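Local coordinates for protein alcohol oxidase (PDB 6F74) that binds FAD covalently and probably oxidises its substrate at the expense of molecular oxygen, as a flavoprotein oxidase of the VAO type, at residues G158-L161 with L162-D166; D332-A335 with V336-Q340; K450-E453 with A454-V458; V509-R512 with E513-D516. All coordinates share one frame; numbering follows the deposited sequence.

Contact 1: residues G158-L161 with L162-D166; sequences GHDL and LGRSD. With FAD (flavin-adenine dinucleotide), chain I.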
loop_
_atom_site.group_PDB
_atom_site.type_symbol
_atom_site.label_atom_id
_atom_site.label_comp_id
_atom_site.label_asym_id
_atom_site.label_seq_id
_atom_site.Cartn_x
_atom_site.Cartn_y
_atom_site.Cartn_z
ATOM N N GLY A 158 6.898 2.113 -7.835
ATOM C CA GLY A 158 7.638 2.688 -6.721
ATOM C C GLY A 158 6.798 3.278 -5.596
ATOM O O GLY A 158 7.303 4.047 -4.777
ATOM N N HIS A 159 5.539 2.864 -5.506
ATOM C CA HIS A 159 4.668 3.318 -4.426
ATOM C C HIS A 159 4.991 2.717 -3.077
ATOM O O HIS A 159 4.531 3.245 -2.093
ATOM C CB HIS A 159 3.162 3.037 -4.730
ATOM C CG HIS A 159 2.437 4.242 -5.232
ATOM N ND1 HIS A 159 1.994 5.274 -4.403
ATOM C CD2 HIS A 159 2.253 4.670 -6.506
ATOM C CE1 HIS A 159 1.417 6.191 -5.178
ATOM N NE2 HIS A 159 1.583 5.862 -6.442
ATOM N N ASP A 160 5.727 1.603 -3.017
ATOM C CA ASP A 160 5.846 0.869 -1.778
ATOM C C ASP A 160 6.332 1.719 -0.598
ATOM O O ASP A 160 7.170 2.623 -0.772
ATOM C CB ASP A 160 6.797 -0.317 -1.897
ATOM C CG ASP A 160 6.443 -1.431 -0.963
ATOM O OD1 ASP A 160 5.383 -2.033 -1.189
ATOM O OD2 ASP A 160 7.200 -1.693 -0.009
ATOM N N LEU A 161 5.794 1.391 0.572
ATOM C CA LEU A 161 6.120 2.058 1.835
ATOM C C LEU A 161 7.219 1.350 2.632
ATOM O O LEU A 161 7.798 1.954 3.531
ATOM C CB LEU A 161 4.874 2.134 2.739
ATOM C CG LEU A 161 3.698 3.061 2.392
ATOM C CD1 LEU A 161 2.848 2.581 1.223
ATOM C CD2 LEU A 161 2.800 3.176 3.626
ATOM N N LEU A 162 7.499 0.089 2.279
ATOM C CA LEU A 162 8.379 -0.804 3.027
ATOM C C LEU A 162 9.719 -1.180 2.347
ATOM O O LEU A 162 10.434 -2.088 2.812
ATOM C CB LEU A 162 7.601 -2.073 3.379
ATOM C CG LEU A 162 6.699 -2.098 4.616
ATOM C CD1 LEU A 162 5.588 -1.076 4.521
ATOM C CD2 LEU A 162 6.107 -3.498 4.726
ATOM N N GLY A 163 10.076 -0.505 1.259
ATOM C CA GLY A 163 11.320 -0.873 0.528
ATOM C C GLY A 163 11.261 -2.191 -0.244
ATOM O O GLY A 163 12.308 -2.725 -0.587
ATOM N N ARG A 164 10.063 -2.712 -0.530
ATOM C CA ARG A 164 9.905 -4.019 -1.216
ATOM C C ARG A 164 10.118 -3.949 -2.727
ATOM O O ARG A 164 10.255 -4.977 -3.381
ATOM C CB ARG A 164 8.548 -4.656 -0.907
ATOM C CG ARG A 164 8.332 -4.921 0.581
ATOM C CD ARG A 164 6.980 -5.529 0.919
ATOM N NE ARG A 164 5.935 -4.687 0.369
ATOM C CZ ARG A 164 4.660 -5.025 0.216
ATOM N NH1 ARG A 164 4.187 -6.193 0.630
ATOM N NH2 ARG A 164 3.845 -4.150 -0.351
ATOM N N SER A 165 10.127 -2.732 -3.274
ATOM C CA SER A 165 10.627 -2.474 -4.634
ATOM C C SER A 165 11.996 -1.745 -4.660
ATOM O O SER A 165 12.286 -0.982 -5.595
ATOM C CB SER A 165 9.567 -1.702 -5.428
ATOM O OG SER A 165 9.182 -0.479 -4.823
ATOM N N ASP A 166 12.815 -1.954 -3.627
ATOM C CA ASP A 166 14.193 -1.401 -3.540
ATOM C C ASP A 166 15.212 -2.560 -3.508
ATOM O O ASP A 166 14.854 -3.718 -3.368
ATOM C CB ASP A 166 14.369 -0.524 -2.275
ATOM C CG ASP A 166 13.532 0.761 -2.299
ATOM O OD1 ASP A 166 12.781 0.976 -3.263
ATOM O OD2 ASP A 166 13.586 1.590 -1.350
HETATM P PA FAD I . 5.658 -1.021 -6.217
HETATM O O1A FAD I . 6.584 -0.251 -5.279
HETATM O O2A FAD I . 5.905 -0.853 -7.683
HETATM O O5B FAD I . 5.752 -2.544 -5.814
HETATM C C5B FAD I . 5.310 -2.950 -4.548
HETATM C C4B FAD I . 5.775 -4.373 -4.297
HETATM O O4B FAD I . 5.127 -5.191 -5.256
HETATM C C3B FAD I . 7.249 -4.636 -4.474
HETATM O O3B FAD I . 7.590 -5.739 -3.626
HETATM C C2B FAD I . 7.378 -5.114 -5.899
HETATM O O2B FAD I . 8.429 -6.059 -6.133
HETATM C C1B FAD I . 6.070 -5.828 -6.105
HETATM N N9A FAD I . 5.528 -5.809 -7.468
HETATM C C8A FAD I . 5.034 -4.747 -8.120
HETATM N N7A FAD I . 4.584 -5.098 -9.340
HETATM C C5A FAD I . 4.787 -6.407 -9.459
HETATM C C6A FAD I . 4.515 -7.385 -10.512
HETATM N N6A FAD I . 3.933 -6.932 -11.646
HETATM N N1A FAD I . 4.880 -8.673 -10.282
HETATM C C2A FAD I . 5.464 -9.048 -9.114
HETATM N N3A FAD I . 5.722 -8.195 -8.089
HETATM C C4A FAD I . 5.398 -6.882 -8.222
HETATM N N1 FAD I . -3.048 0.908 -0.637
HETATM C C2 FAD I . -4.352 0.671 -0.369
HETATM O O2 FAD I . -4.692 -0.480 0.006
HETATM N N3 FAD I . -5.298 1.620 -0.518
HETATM C C4 FAD I . -5.008 2.874 -0.907
HETATM O O4 FAD I . -5.884 3.756 -1.025
HETATM C C4X FAD I . -3.602 3.222 -1.202
HETATM N N5 FAD I . -3.250 4.465 -1.587
HETATM C C5X FAD I . -1.952 4.752 -1.860
HETATM C C6 FAD I . -1.608 6.037 -2.276
HETATM C C7 FAD I . -0.302 6.376 -2.584
HETATM C C7M FAD I . -0.103 7.815 -2.994
HETATM C C8 FAD I . 0.766 5.341 -2.486
HETATM C C8M FAD I . 2.218 5.615 -2.852
HETATM C C9 FAD I . 0.432 4.064 -2.048
HETATM C C9A FAD I . -0.891 3.708 -1.734
HETATM N N10 FAD I . -1.274 2.404 -1.315
HETATM C C10 FAD I . -2.622 2.139 -1.037
HETATM C "C1'" FAD I . -0.295 1.318 -1.071
HETATM C "C2'" FAD I . -0.059 0.280 -2.118
HETATM O "O2'" FAD I . -1.094 -0.692 -1.989
HETATM C "C3'" FAD I . 1.284 -0.409 -1.853
HETATM O "O3'" FAD I . 2.347 0.547 -1.692
HETATM C "C4'" FAD I . 1.640 -1.398 -2.954
HETATM O "O4'" FAD I . 2.892 -2.021 -2.652
HETATM C "C5'" FAD I . 1.696 -0.717 -4.313
HETATM O "O5'" FAD I . 2.017 -1.656 -5.324
HETATM P P FAD I . 2.777 -1.029 -6.563
HETATM O O1P FAD I . 2.057 0.204 -7.033
HETATM O O2P FAD I . 3.028 -2.154 -7.511
HETATM O O3P FAD I . 4.147 -0.566 -5.836
HETATM O O HOH W 1 9.841 1.715 -0.270
#
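Gly-158 and Ser-165 face each other across a tight irregular loop, their CA atoms 6.3 Å apart, because the chain from 158 to 161 doubles back through 162-165 at 163°. Gly-158 and Gly-163 both take positive phi, readily adopted by a residue without CB, and Gly-163 opens a type I beta turn that ends at Asp-166. A water joins Asp-160 O to Gly-163 N across the bend.

Asp-160 fills the inside of the loop. With CG anti to the backbone N (chi1 -151°), its carboxylate turns into the 162-164 backbone, where OD2 accepts from Leu-162 N at 2.9 Å and from Arg-164 N at 3.1 Å, the two donors on opposite faces of the carboxylate. Arg-164, bent at chi3, presents its guanidinium side-on: NH2 meets the syn lone pair of Asp-160 OD1 at 2.7 Å, and NE reaches the same oxygen at 3.1 Å, the guanidinium and carboxylate planes 29° apart. Replacing Asp-160 by an alanine is likely to leave the N-H groups of Leu-162 and Arg-164 without this acceptor and the Arg-164 guanidinium without its carboxylate.

The loop also binds the cofactor at more than one point. His-159 ND1 is bonded covalently to FAD C8M at 1.6 Å, while Ser-165 OG donates to FAD O1A at 2.6 Å. Gly-158 N and Asp-160 N also donate to oxygens of the same phosphate. Backbone N-H groups and a hydroxyl would be expected to offset the phosphate charge, while the arginine probably balances the buried carboxylate, as suits a nucleotide-binding loop of the FAD_PCMH family.

Contact 2: residues D332-A335 with V336-Q340; sequences DAIA and VLHQQ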
loop_
_atom_site.group_PDB
_atom_site.type_symbol
_atom_site.label_atom_id
_atom_site.label_comp_id
_atom_site.label_asym_id
_atom_site.label_seq_id
_atom_site.Cartn_x
_atom_site.Cartn_y
_atom_site.Cartn_z
ATOM N N ASP A 332 -12.074 10.829 24.462
ATOM C CA ASP A 332 -13.205 10.032 24.970
ATOM C C ASP A 332 -14.157 9.713 23.800
ATOM O O ASP A 332 -14.564 8.569 23.615
ATOM C CB ASP A 332 -13.994 10.773 26.078
ATOM C CG ASP A 332 -13.207 10.895 27.415
ATOM O OD1 ASP A 332 -12.071 10.410 27.531
ATOM O OD2 ASP A 332 -13.749 11.480 28.364
ATOM N N ALA A 333 -14.497 10.741 23.020
ATOM C CA ALA A 333 -15.448 10.621 21.923
ATOM C C ALA A 333 -14.891 9.762 20.795
ATOM O O ALA A 333 -15.632 9.032 20.177
ATOM C CB ALA A 333 -15.824 11.999 21.406
ATOM N N ILE A 334 -13.583 9.842 20.549
ATOM C CA ILE A 334 -12.915 9.017 19.533
ATOM C C ILE A 334 -12.928 7.543 19.954
ATOM O O ILE A 334 -13.172 6.645 19.125
ATOM C CB ILE A 334 -11.486 9.535 19.243
ATOM C CG1 ILE A 334 -11.619 10.869 18.499
ATOM C CG2 ILE A 334 -10.696 8.537 18.401
ATOM C CD1 ILE A 334 -10.333 11.613 18.238
ATOM N N ALA A 335 -12.704 7.302 21.237
ATOM C CA ALA A 335 -12.848 5.968 21.784
ATOM C C ALA A 335 -14.275 5.439 21.567
ATOM O O ALA A 335 -14.433 4.342 21.068
ATOM C CB ALA A 335 -12.479 5.946 23.255
ATOM N N VAL A 336 -15.288 6.238 21.915
ATOM C CA VAL A 336 -16.694 5.861 21.713
ATOM C C VAL A 336 -16.972 5.563 20.245
ATOM O O VAL A 336 -17.620 4.589 19.924
ATOM C CB VAL A 336 -17.679 6.971 22.203
ATOM C CG1 VAL A 336 -19.105 6.726 21.708
ATOM C CG2 VAL A 336 -17.682 7.054 23.722
ATOM N N LEU A 337 -16.482 6.432 19.368
ATOM C CA LEU A 337 -16.670 6.303 17.937
ATOM C C LEU A 337 -16.096 4.984 17.433
ATOM O O LEU A 337 -16.724 4.300 16.617
ATOM C CB LEU A 337 -16.014 7.484 17.195
ATOM C CG LEU A 337 -15.977 7.442 15.661
ATOM C CD1 LEU A 337 -16.064 8.845 15.070
ATOM C CD2 LEU A 337 -14.724 6.754 15.099
ATOM N N HIS A 338 -14.889 4.653 17.890
ATOM C CA HIS A 338 -14.287 3.372 17.545
ATOM C C HIS A 338 -15.210 2.204 17.934
ATOM O O HIS A 338 -15.366 1.265 17.163
ATOM C CB HIS A 338 -12.886 3.197 18.157
ATOM C CG HIS A 338 -11.793 3.857 17.367
ATOM N ND1 HIS A 338 -11.696 5.220 17.212
ATOM C CD2 HIS A 338 -10.731 3.331 16.718
ATOM C CE1 HIS A 338 -10.641 5.504 16.476
ATOM N NE2 HIS A 338 -10.038 4.375 16.157
ATOM N N GLN A 339 -15.828 2.281 19.107
ATOM C CA GLN A 339 -16.789 1.245 19.539
ATOM C C GLN A 339 -18.031 1.106 18.651
ATOM O O GLN A 339 -18.685 0.059 18.683
ATOM C CB GLN A 339 -17.265 1.506 20.964
ATOM C CG GLN A 339 -16.193 1.441 22.033
ATOM C CD GLN A 339 -16.803 1.571 23.418
ATOM O OE1 GLN A 339 -17.189 2.653 23.822
ATOM N NE2 GLN A 339 -16.882 0.474 24.141
ATOM N N GLN A 340 -18.386 2.168 17.918
ATOM C CA GLN A 340 -19.554 2.153 17.053
ATOM C C GLN A 340 -19.277 1.612 15.647
ATOM O O GLN A 340 -20.225 1.368 14.879
ATOM C CB GLN A 340 -20.131 3.553 16.919
ATOM C CG GLN A 340 -20.524 4.215 18.211
ATOM C CD GLN A 340 -21.463 3.346 19.043
ATOM O OE1 GLN A 340 -22.428 2.773 18.527
ATOM N NE2 GLN A 340 -21.167 3.232 20.322
#
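Ala-335, Val-336 and Ile-334 lie at the heart of this turn of helix 328-346, where each residue meets its successors over one turn. Ala-335 has a methyl and nothing more, which suits the close approach of helix 448-458, whose Tyr-448 and Arg-452 pack on it; its carbonyl O accepts from Gln-339 N at 3.2 Å. Val-336 lays CG2 over Asp-332 O at 3.5 Å, beside the backbone bond from its own N to that oxygen. Its side chain also touches Phe-399 and Ala-395 of helix 382-396. The Asp-332 to Val-336 and Ala-335 to Gln-339 bonds are i to i+4 contacts of an alpha-helix packed between neighbouring helices and strand 370-378, whose Tyr-371 touches Ile-334 and Leu-337.

Ile-334 shares its carbonyl with a side chain as well as with the backbone. His-338 N donates to Ile-334 O at 2.9 Å, and His-338 ND1 reaches the same oxygen at 2.8 Å from the other face of the carbonyl plane, 44° above it. With CG beside its own backbone N (chi1 -82°), the imidazole folds back along the helix, which brings ND1 to that carbonyl. The bond fixes the ring's rotation and satisfies a buried N-H, while Ile-334 CG2 lies alongside His-338 CE1 at 3.6 Å.

Contact 3: residues K450-E453 with A454-V458; sequences KVRE and AIEVV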
loop_
_atom_site.group_PDB
_atom_site.type_symbol
_atom_site.label_atom_id
_atom_site.label_comp_id
_atom_site.label_asym_id
_atom_site.label_seq_id
_atom_site.Cartn_x
_atom_site.Cartn_y
_atom_site.Cartn_z
ATOM N N LYS A 450 -10.601 -0.268 27.921
ATOM C CA LYS A 450 -9.505 -0.819 27.106
ATOM C C LYS A 450 -9.279 -0.043 25.810
ATOM O O LYS A 450 -8.137 0.147 25.369
ATOM C CB LYS A 450 -9.743 -2.295 26.799
ATOM C CG LYS A 450 -9.632 -3.171 28.015
ATOM C CD LYS A 450 -9.849 -4.622 27.706
ATOM C CE LYS A 450 -9.909 -5.408 29.005
ATOM N NZ LYS A 450 -10.126 -6.833 28.702
ATOM N N VAL A 451 -10.376 0.400 25.220
ATOM C CA VAL A 451 -10.332 1.151 23.981
ATOM C C VAL A 451 -9.737 2.508 24.273
ATOM O O VAL A 451 -8.783 2.918 23.625
ATOM C CB VAL A 451 -11.736 1.279 23.366
ATOM C CG1 VAL A 451 -11.751 2.178 22.154
ATOM C CG2 VAL A 451 -12.259 -0.099 22.997
ATOM N N ARG A 452 -10.299 3.194 25.257
ATOM C CA ARG A 452 -9.799 4.502 25.688
ATOM C C ARG A 452 -8.295 4.504 25.996
ATOM O O ARG A 452 -7.579 5.436 25.580
ATOM C CB ARG A 452 -10.590 5.018 26.878
ATOM C CG ARG A 452 -10.335 6.472 27.266
ATOM C CD ARG A 452 -10.497 7.442 26.093
ATOM N NE ARG A 452 -10.265 8.823 26.512
ATOM C CZ ARG A 452 -9.072 9.391 26.716
ATOM N NH1 ARG A 452 -7.928 8.711 26.545
ATOM N NH2 ARG A 452 -9.032 10.663 27.097
ATOM N N GLU A 453 -7.822 3.450 26.650
ATOM C CA GLU A 453 -6.399 3.281 26.919
ATOM C C GLU A 453 -5.553 3.119 25.622
ATOM O O GLU A 453 -4.447 3.668 25.494
ATOM C CB GLU A 453 -6.196 2.054 27.827
ATOM C CG GLU A 453 -4.773 1.985 28.384
ATOM C CD GLU A 453 -4.235 0.612 28.695
ATOM O OE1 GLU A 453 -4.509 -0.386 27.943
ATOM O OE2 GLU A 453 -3.530 0.624 29.738
ATOM N N ALA A 454 -6.069 2.366 24.658
ATOM C CA ALA A 454 -5.415 2.242 23.355
ATOM C C ALA A 454 -5.337 3.593 22.627
ATOM O O ALA A 454 -4.273 3.986 22.138
ATOM C CB ALA A 454 -6.146 1.230 22.490
ATOM N N ILE A 455 -6.467 4.281 22.574
ATOM C CA ILE A 455 -6.552 5.637 22.019
ATOM C C ILE A 455 -5.567 6.590 22.712
ATOM O O ILE A 455 -4.884 7.339 22.024
ATOM C CB ILE A 455 -7.993 6.187 22.092
ATOM C CG1 ILE A 455 -8.953 5.382 21.184
ATOM C CG2 ILE A 455 -8.066 7.658 21.749
ATOM C CD1 ILE A 455 -8.576 5.287 19.715
ATOM N N GLU A 456 -5.476 6.545 24.041
ATOM C CA GLU A 456 -4.552 7.413 24.762
ATOM C C GLU A 456 -3.124 7.234 24.274
ATOM O O GLU A 456 -2.465 8.203 23.960
ATOM C CB GLU A 456 -4.618 7.167 26.283
ATOM C CG GLU A 456 -3.828 8.145 27.146
ATOM C CD GLU A 456 -4.255 9.587 26.948
ATOM O OE1 GLU A 456 -5.476 9.884 26.774
ATOM O OE2 GLU A 456 -3.347 10.442 26.891
ATOM N N VAL A 457 -2.668 5.989 24.194
ATOM C CA VAL A 457 -1.314 5.682 23.691
ATOM C C VAL A 457 -1.073 6.050 22.214
ATOM O O VAL A 457 -0.084 6.701 21.913
ATOM C CB VAL A 457 -0.928 4.201 23.911
ATOM C CG1 VAL A 457 0.458 3.899 23.313
ATOM C CG2 VAL A 457 -0.922 3.866 25.393
ATOM N N VAL A 458 -1.945 5.608 21.300
ATOM C CA VAL A 458 -1.757 5.929 19.860
ATOM C C VAL A 458 -1.947 7.435 19.522
ATOM O O VAL A 458 -1.408 7.911 18.518
ATOM C CB VAL A 458 -2.570 5.032 18.876
ATOM C CG1 VAL A 458 -2.243 3.579 19.087
ATOM C CG2 VAL A 458 -4.064 5.275 18.985
HETATM O O HOH W 2 -6.551 12.270 27.095
#
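Arg-452 reaches forward one turn and lays the edge of its guanidinium against the carboxylate of Glu-456, an i to i+4 salt bridge on the alpha-helix 448-458. NH1 donates to Glu-456 OE1 at 2.7 Å and almost straight, 173° at the hydrogen, using the anti lone pair of that oxygen. The planes of the two groups are 24° apart, nearly coplanar. In both, CG lies anti to the backbone N, and the chain then bends at chi2, which folds their charged ends toward each other along the helix.

Each charge has a second partner: Arg-452 NE pairs with Asp-332 of helix 328-346, and Glu-456 OE2 with Arg-357. A long, branched cation suits this place, since its several N-H groups can serve the helix and its neighbour together. A leucine in place of Arg-452 would probably cost Asp-332 OD1 and Glu-456 OE1 their arginine partner, leaving the acids only Lys-328 and Arg-357 respectively among the charges described, and remove one polar tie between the helices.

Away from the salt bridge, apolar side chains and backbone bonds carry the contact. Ala-454 sets its CB 3.3 Å from Val-451 O, a small residue where Leu-533 comes against it. Ile-455 lies at 4.4 Å from Val-451, CG1 to CG1, and packs onward against Trp-355 of strand 349-356 and Met-500 of strand 498-503. Its backbone N donates to Val-451 O at 2.9 Å. Beside the salt bridge a water closes a small ring, accepting from Arg-452 NH2 at 3.0 Å and donating to Glu-456 OE1 at 2.6 Å.

Contact 4: residues V509-R512 with E513-D516; sequences VASR and EIRD. With NAG (2-acetamido-2-deoxy-beta-D-glucopyranose), chain E.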
loop_
_atom_site.group_PDB
_atom_site.type_symbol
_atom_site.label_atom_id
_atom_site.label_comp_id
_atom_site.label_asym_id
_atom_site.label_seq_id
_atom_site.Cartn_x
_atom_site.Cartn_y
_atom_site.Cartn_z
ATOM N N VAL A 509 16.167 14.913 6.395
ATOM C CA VAL A 509 17.532 14.458 6.666
ATOM C C VAL A 509 17.567 13.956 8.111
ATOM O O VAL A 509 17.688 14.732 9.047
ATOM C CB VAL A 509 18.599 15.546 6.427
ATOM C CG1 VAL A 509 20.009 14.953 6.592
ATOM C CG2 VAL A 509 18.468 16.126 5.027
ATOM N N ALA A 510 17.492 12.641 8.258
ATOM C CA ALA A 510 17.290 11.978 9.525
ATOM C C ALA A 510 18.527 11.193 9.946
ATOM O O ALA A 510 18.928 10.301 9.256
ATOM C CB ALA A 510 16.105 11.025 9.409
ATOM N N SER A 511 19.072 11.505 11.111
ATOM C CA SER A 511 20.135 10.702 11.731
ATOM C C SER A 511 19.628 9.298 12.052
ATOM O O SER A 511 18.441 9.090 12.234
ATOM C CB SER A 511 20.618 11.370 13.020
ATOM O OG SER A 511 19.585 11.382 13.984
ATOM N N ARG A 512 20.532 8.339 12.138
ATOM C CA ARG A 512 20.154 6.964 12.533
ATOM C C ARG A 512 19.486 6.911 13.897
ATOM O O ARG A 512 18.537 6.143 14.096
ATOM C CB ARG A 512 21.333 5.979 12.463
ATOM C CG ARG A 512 21.325 5.213 11.133
ATOM C CD ARG A 512 22.680 4.589 10.788
ATOM N NE ARG A 512 22.780 3.209 11.282
ATOM C CZ ARG A 512 23.193 2.837 12.493
ATOM N NH1 ARG A 512 23.582 3.733 13.421
ATOM N NH2 ARG A 512 23.193 1.522 12.803
ATOM N N GLU A 513 19.968 7.753 14.808
ATOM C CA GLU A 513 19.480 7.780 16.177
ATOM C C GLU A 513 18.048 8.247 16.240
ATOM O O GLU A 513 17.248 7.681 16.961
ATOM C CB GLU A 513 20.370 8.689 17.056
ATOM C CG GLU A 513 21.762 8.150 17.203
ATOM C CD GLU A 513 22.730 8.371 16.037
ATOM O OE1 GLU A 513 22.422 8.802 14.856
ATOM O OE2 GLU A 513 23.891 8.073 16.377
ATOM N N ILE A 514 17.734 9.283 15.472
ATOM C CA ILE A 514 16.389 9.848 15.443
ATOM C C ILE A 514 15.422 8.850 14.817
ATOM O O ILE A 514 14.323 8.662 15.335
ATOM C CB ILE A 514 16.350 11.240 14.755
ATOM C CG1 ILE A 514 15.201 12.103 15.293
ATOM C CG2 ILE A 514 16.301 11.149 13.237
ATOM C CD1 ILE A 514 13.875 11.984 14.597
ATOM N N ARG A 515 15.839 8.173 13.756
ATOM C CA ARG A 515 14.984 7.164 13.125
ATOM C C ARG A 515 14.729 5.964 14.062
ATOM O O ARG A 515 13.595 5.455 14.117
ATOM C CB ARG A 515 15.571 6.679 11.794
ATOM C CG ARG A 515 14.764 5.533 11.206
ATOM C CD ARG A 515 14.826 5.504 9.705
ATOM N NE ARG A 515 13.884 4.567 9.111
ATOM C CZ ARG A 515 13.694 4.430 7.795
ATOM N NH1 ARG A 515 14.405 5.163 6.938
ATOM N NH2 ARG A 515 12.812 3.543 7.317
ATOM N N ASP A 516 15.761 5.524 14.789
ATOM C CA ASP A 516 15.596 4.412 15.743
ATOM C C ASP A 516 14.645 4.789 16.885
ATOM O O ASP A 516 13.866 3.945 17.345
ATOM C CB ASP A 516 16.930 3.973 16.367
ATOM C CG ASP A 516 17.918 3.438 15.365
ATOM O OD1 ASP A 516 17.546 2.981 14.234
ATOM O OD2 ASP A 516 19.103 3.480 15.717
HETATM C C1 NAG E . 19.793 4.365 5.428
HETATM C C2 NAG E . 19.843 3.100 6.286
HETATM C C3 NAG E . 21.083 3.113 7.170
HETATM C C4 NAG E . 22.343 3.303 6.353
HETATM C C5 NAG E . 22.198 4.542 5.483
HETATM C C6 NAG E . 23.321 4.718 4.489
HETATM C C7 NAG E . 17.803 1.931 7.098
HETATM C C8 NAG E . 16.734 1.906 8.141
HETATM N N2 NAG E . 18.699 2.940 7.185
HETATM O O3 NAG E . 21.182 1.883 7.877
HETATM O O4 NAG E . 23.464 3.413 7.240
HETATM O O5 NAG E . 21.031 4.398 4.704
HETATM O O6 NAG E . 23.387 3.587 3.596
HETATM O O7 NAG E . 17.818 1.066 6.233
#
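Glu-513 turns back on the residues before it, bent at chi2, so that OE1 comes to 3.6 Å from Ser-511 CB and lies near the backbone of Arg-512. An acid suits the first turn of a helix, where its charge would probably be favoured by the N-terminal end of the helix dipole.

Ile-514 gives the capping contact. Its backbone N donates to Ser-511 OG at 3.2 Å, and the short hydroxyl side chain can reach it because OG lies between the backbone N and the carbonyl carbon (chi1 65°). Ile-514 CG2 also packs against Ala-510 CB at 3.8 Å, bringing an apolar branch onto the chain that leads into the helix, and the side chain touches Pro-507 as well.

Arg-515 N donates to Ser-511 O at 3.2 Å in the first i to i+4 backbone bond. Its extended side chain runs away from the cap to Tyr-102, with NH1 bonded to that residue's carbonyl and the guanidinium in a cation-pi contact with it, while NAG C8 lies over the centre of one guanidinium face. Asp-516 N closes the turn on Arg-512 O at 2.9 Å. Arg-512, bent at chi3, holds CD 3.8 Å from NAG O4, a long arm suited to the surface beside sugar. The arrangement is that of a serine N-cap opening helix 512-533, beside a glycan attached to the protein, probably at Asn-103.

How the contacts relate
Contacts 2 and 3 are the pair that meet: their centres lie 10 Å apart, and adjoining turns of helices 328-346 and 448-458 are tied by the salt bridge of Asp-332 OD1 with Arg-452 NE at 2.6 Å. Besides that bridge, Ala-335 CB packs on Arg-452 CD at 3.8 Å, and His-338 CE1 on Ile-455 CD1 at 3.8 Å. Contact 1, which carries the flavin, stands apart from that pair, with centres about 33 Å from contact 2 and 30 Å from contact 3. Contact 4 lies nearer to contact 1, with centres about 19 Å and nearest atoms about 6 Å apart, and the side chain of Arg-515 is about 11 Å from that of Asp-160.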